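Local coordinates for UPF0311 protein CA_C3321 (Clostridium acetobutylicum ATCC 824, PDB 3G7G) that is of unknown function but belongs to the UPF0311 (DUF3237) family and folds as an antiparallel beta barrel, at residues His137-Cys142 / Lys153-Ile157. Numbering follows the deposited sequence.
Sequences HIFVCC and KFYKI
Val-140 and Tyr-155 form a hydrogen-bonded antiparallel pair: Val-140 N donates to Tyr-155 O, and Tyr-155 N returns a bond of 2.7 Å to Val-140 O. Cys-142 and Lys-153 repeat the pattern: Cys-142 N to Lys-153 O and Lys-153 N to Cys-142 O are both 2.9 Å. A further bond of 2.7 Å runs from Ile-157 N to Ile-138 O. Between these bonds lie the non-hydrogen-bonded pairs Phe-139 with Lys-156 and Cys-141 with Phe-154, where CA-H groups of the first strand approach carbonyls of the second, Phe-139 CA standing 3.1 Å from Tyr-155 O.

The segments belong to the beta hairpin of strands 139-144 and 150-157, the last two of an eight-stranded antiparallel barrel in which each strand follows its sequence neighbour. Strand 117-126 flanks one side of the hairpin, and strand 11-30 closes the barrel on the other, where the Phe-154 ring stacks on Phe-15.

Sulfur meets aromatic rings on both faces of the sheet. A chi1 of 174° swings Cys-141 SG away from its backbone N and over the centre of the Phe-154 ring, 4.2 Å from the centroid; on the face of Val-140 and Tyr-155, Cys-142 SG meets the Tyr-155 ring obliquely, nearest CE2 at 3.9 Å.

The Phe-139 ring lies against the root of Lys-156, CE1 to CB 3.7 Å, while farther along that chain Lys-156 CD lies over one face of the His-137 ring in a CH-pi contact. Val-140 CG2 touches Ile-157 CD1 at 4.1 Å, beside a second subunit whose own Val-140 and Met-9 pack against this face.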
loop_
_atom_site.group_PDB
_atom_site.type_symbol
_atom_site.label_atom_id
_atom_site.label_comp_id
_atom_site.label_asym_id
_atom_site.label_seq_id
_atom_site.Cartn_x
_atom_site.Cartn_y
_atom_site.Cartn_z
ATOM N N HIS A 137 -12.024 -12.708 -4.070
ATOM C CA HIS A 137 -11.330 -13.300 -5.195
ATOM C C HIS A 137 -10.227 -12.361 -5.684
ATOM O O HIS A 137 -10.251 -11.125 -5.418
ATOM C CB HIS A 137 -12.277 -13.537 -6.342
ATOM C CG HIS A 137 -13.303 -14.573 -6.069
ATOM N ND1 HIS A 137 -13.215 -15.855 -6.570
ATOM C CD2 HIS A 137 -14.437 -14.526 -5.335
ATOM C CE1 HIS A 137 -14.270 -16.543 -6.173
ATOM N NE2 HIS A 137 -15.022 -15.764 -5.415
ATOM N N ILE A 138 -9.264 -12.962 -6.386
ATOM C CA ILE A 138 -8.263 -12.214 -7.161
ATOM C C ILE A 138 -8.780 -11.986 -8.586
ATOM O O ILE A 138 -9.442 -12.853 -9.205
ATOM C CB ILE A 138 -6.850 -12.883 -7.141
ATOM C CG1 ILE A 138 -6.297 -12.941 -5.713
ATOM C CG2 ILE A 138 -5.846 -12.146 -8.062
ATOM C CD1 ILE A 138 -6.110 -11.672 -5.055
ATOM N N PHE A 139 -8.472 -10.803 -9.088
ATOM C CA PHE A 139 -8.910 -10.342 -10.396
ATOM C C PHE A 139 -7.756 -9.733 -11.185
ATOM O O PHE A 139 -6.797 -9.190 -10.625
ATOM C CB PHE A 139 -9.939 -9.214 -10.248
ATOM C CG PHE A 139 -11.244 -9.638 -9.664
ATOM C CD1 PHE A 139 -12.340 -9.861 -10.475
ATOM C CD2 PHE A 139 -11.380 -9.779 -8.305
ATOM C CE1 PHE A 139 -13.539 -10.221 -9.940
ATOM C CE2 PHE A 139 -12.579 -10.144 -7.752
ATOM C CZ PHE A 139 -13.658 -10.385 -8.576
ATOM N N VAL A 140 -7.887 -9.821 -12.497
ATOM C CA VAL A 140 -6.974 -9.208 -13.431
ATOM C C VAL A 140 -7.809 -8.407 -14.412
ATOM O O VAL A 140 -8.888 -8.847 -14.834
ATOM C CB VAL A 140 -6.173 -10.256 -14.229
ATOM C CG1 VAL A 140 -5.391 -9.576 -15.317
ATOM C CG2 VAL A 140 -5.234 -11.027 -13.338
ATOM N N CYS A 141 -7.290 -7.242 -14.775
ATOM C CA CYS A 141 -7.938 -6.370 -15.739
ATOM C C CYS A 141 -7.051 -6.155 -16.991
ATOM O O CYS A 141 -5.869 -5.843 -16.892
ATOM C CB CYS A 141 -8.269 -5.063 -15.022
ATOM S SG CYS A 141 -8.918 -3.740 -16.000
ATOM N N CYS A 142 -7.625 -6.407 -18.166
ATOM C CA CYS A 142 -6.978 -6.141 -19.452
ATOM C C CYS A 142 -7.563 -4.880 -20.032
ATOM O O CYS A 142 -8.770 -4.799 -20.217
ATOM C CB CYS A 142 -7.224 -7.298 -20.426
ATOM S SG CYS A 142 -6.409 -8.819 -19.890
ATOM N N LYS A 153 -11.557 -4.787 -19.394
ATOM C CA LYS A 153 -12.211 -6.082 -19.241
ATOM C C LYS A 153 -11.707 -6.740 -17.964
ATOM O O LYS A 153 -10.499 -6.884 -17.780
ATOM C CB LYS A 153 -11.918 -6.985 -20.437
ATOM C CG LYS A 153 -12.838 -6.735 -21.601
ATOM C CD LYS A 153 -12.225 -7.132 -22.970
ATOM C CE LYS A 153 -13.349 -7.378 -23.999
ATOM N NZ LYS A 153 -12.962 -7.188 -25.438
ATOM N N PHE A 154 -12.631 -7.135 -17.092
ATOM C CA PHE A 154 -12.296 -7.586 -15.758
ATOM C C PHE A 154 -12.434 -9.100 -15.710
ATOM O O PHE A 154 -13.422 -9.652 -16.194
ATOM C CB PHE A 154 -13.211 -6.945 -14.726
ATOM C CG PHE A 154 -12.876 -5.525 -14.407
ATOM C CD1 PHE A 154 -12.158 -5.212 -13.264
ATOM C CD2 PHE A 154 -13.300 -4.499 -15.227
ATOM C CE1 PHE A 154 -11.844 -3.871 -12.963
ATOM C CE2 PHE A 154 -13.017 -3.194 -14.935
ATOM C CZ PHE A 154 -12.281 -2.872 -13.797
ATOM N N TYR A 155 -11.431 -9.770 -15.133
ATOM C CA TYR A 155 -11.414 -11.231 -15.060
ATOM C C TYR A 155 -11.250 -11.712 -13.634
ATOM O O TYR A 155 -10.359 -11.281 -12.914
ATOM C CB TYR A 155 -10.291 -11.787 -15.907
ATOM C CG TYR A 155 -10.437 -11.518 -17.382
ATOM C CD1 TYR A 155 -11.124 -12.396 -18.199
ATOM C CD2 TYR A 155 -9.882 -10.398 -17.948
ATOM C CE1 TYR A 155 -11.246 -12.154 -19.565
ATOM C CE2 TYR A 155 -9.994 -10.143 -19.278
ATOM C CZ TYR A 155 -10.661 -11.022 -20.089
ATOM O OH TYR A 155 -10.759 -10.735 -21.424
ATOM N N LYS A 156 -12.136 -12.599 -13.216
ATOM C CA LYS A 156 -12.021 -13.220 -11.923
ATOM C C LYS A 156 -11.131 -14.435 -12.073
ATOM O O LYS A 156 -11.357 -15.256 -12.945
ATOM C CB LYS A 156 -13.410 -13.623 -11.446
ATOM C CG LYS A 156 -13.482 -14.131 -10.047
ATOM C CD LYS A 156 -14.628 -15.154 -9.938
ATOM C CE LYS A 156 -14.148 -16.516 -10.497
ATOM N NZ LYS A 156 -15.231 -17.532 -10.631
ATOM N N ILE A 157 -10.109 -14.547 -11.235
ATOM C CA ILE A 157 -9.240 -15.724 -11.237
ATOM C C ILE A 157 -9.925 -16.769 -10.372
ATOM O O ILE A 157 -10.258 -16.523 -9.200
ATOM C CB ILE A 157 -7.813 -15.403 -10.708
ATOM C CG1 ILE A 157 -7.137 -14.330 -11.583
ATOM C CG2 ILE A 157 -6.946 -16.664 -10.536
ATOM C CD1 ILE A 157 -6.958 -14.686 -13.020
#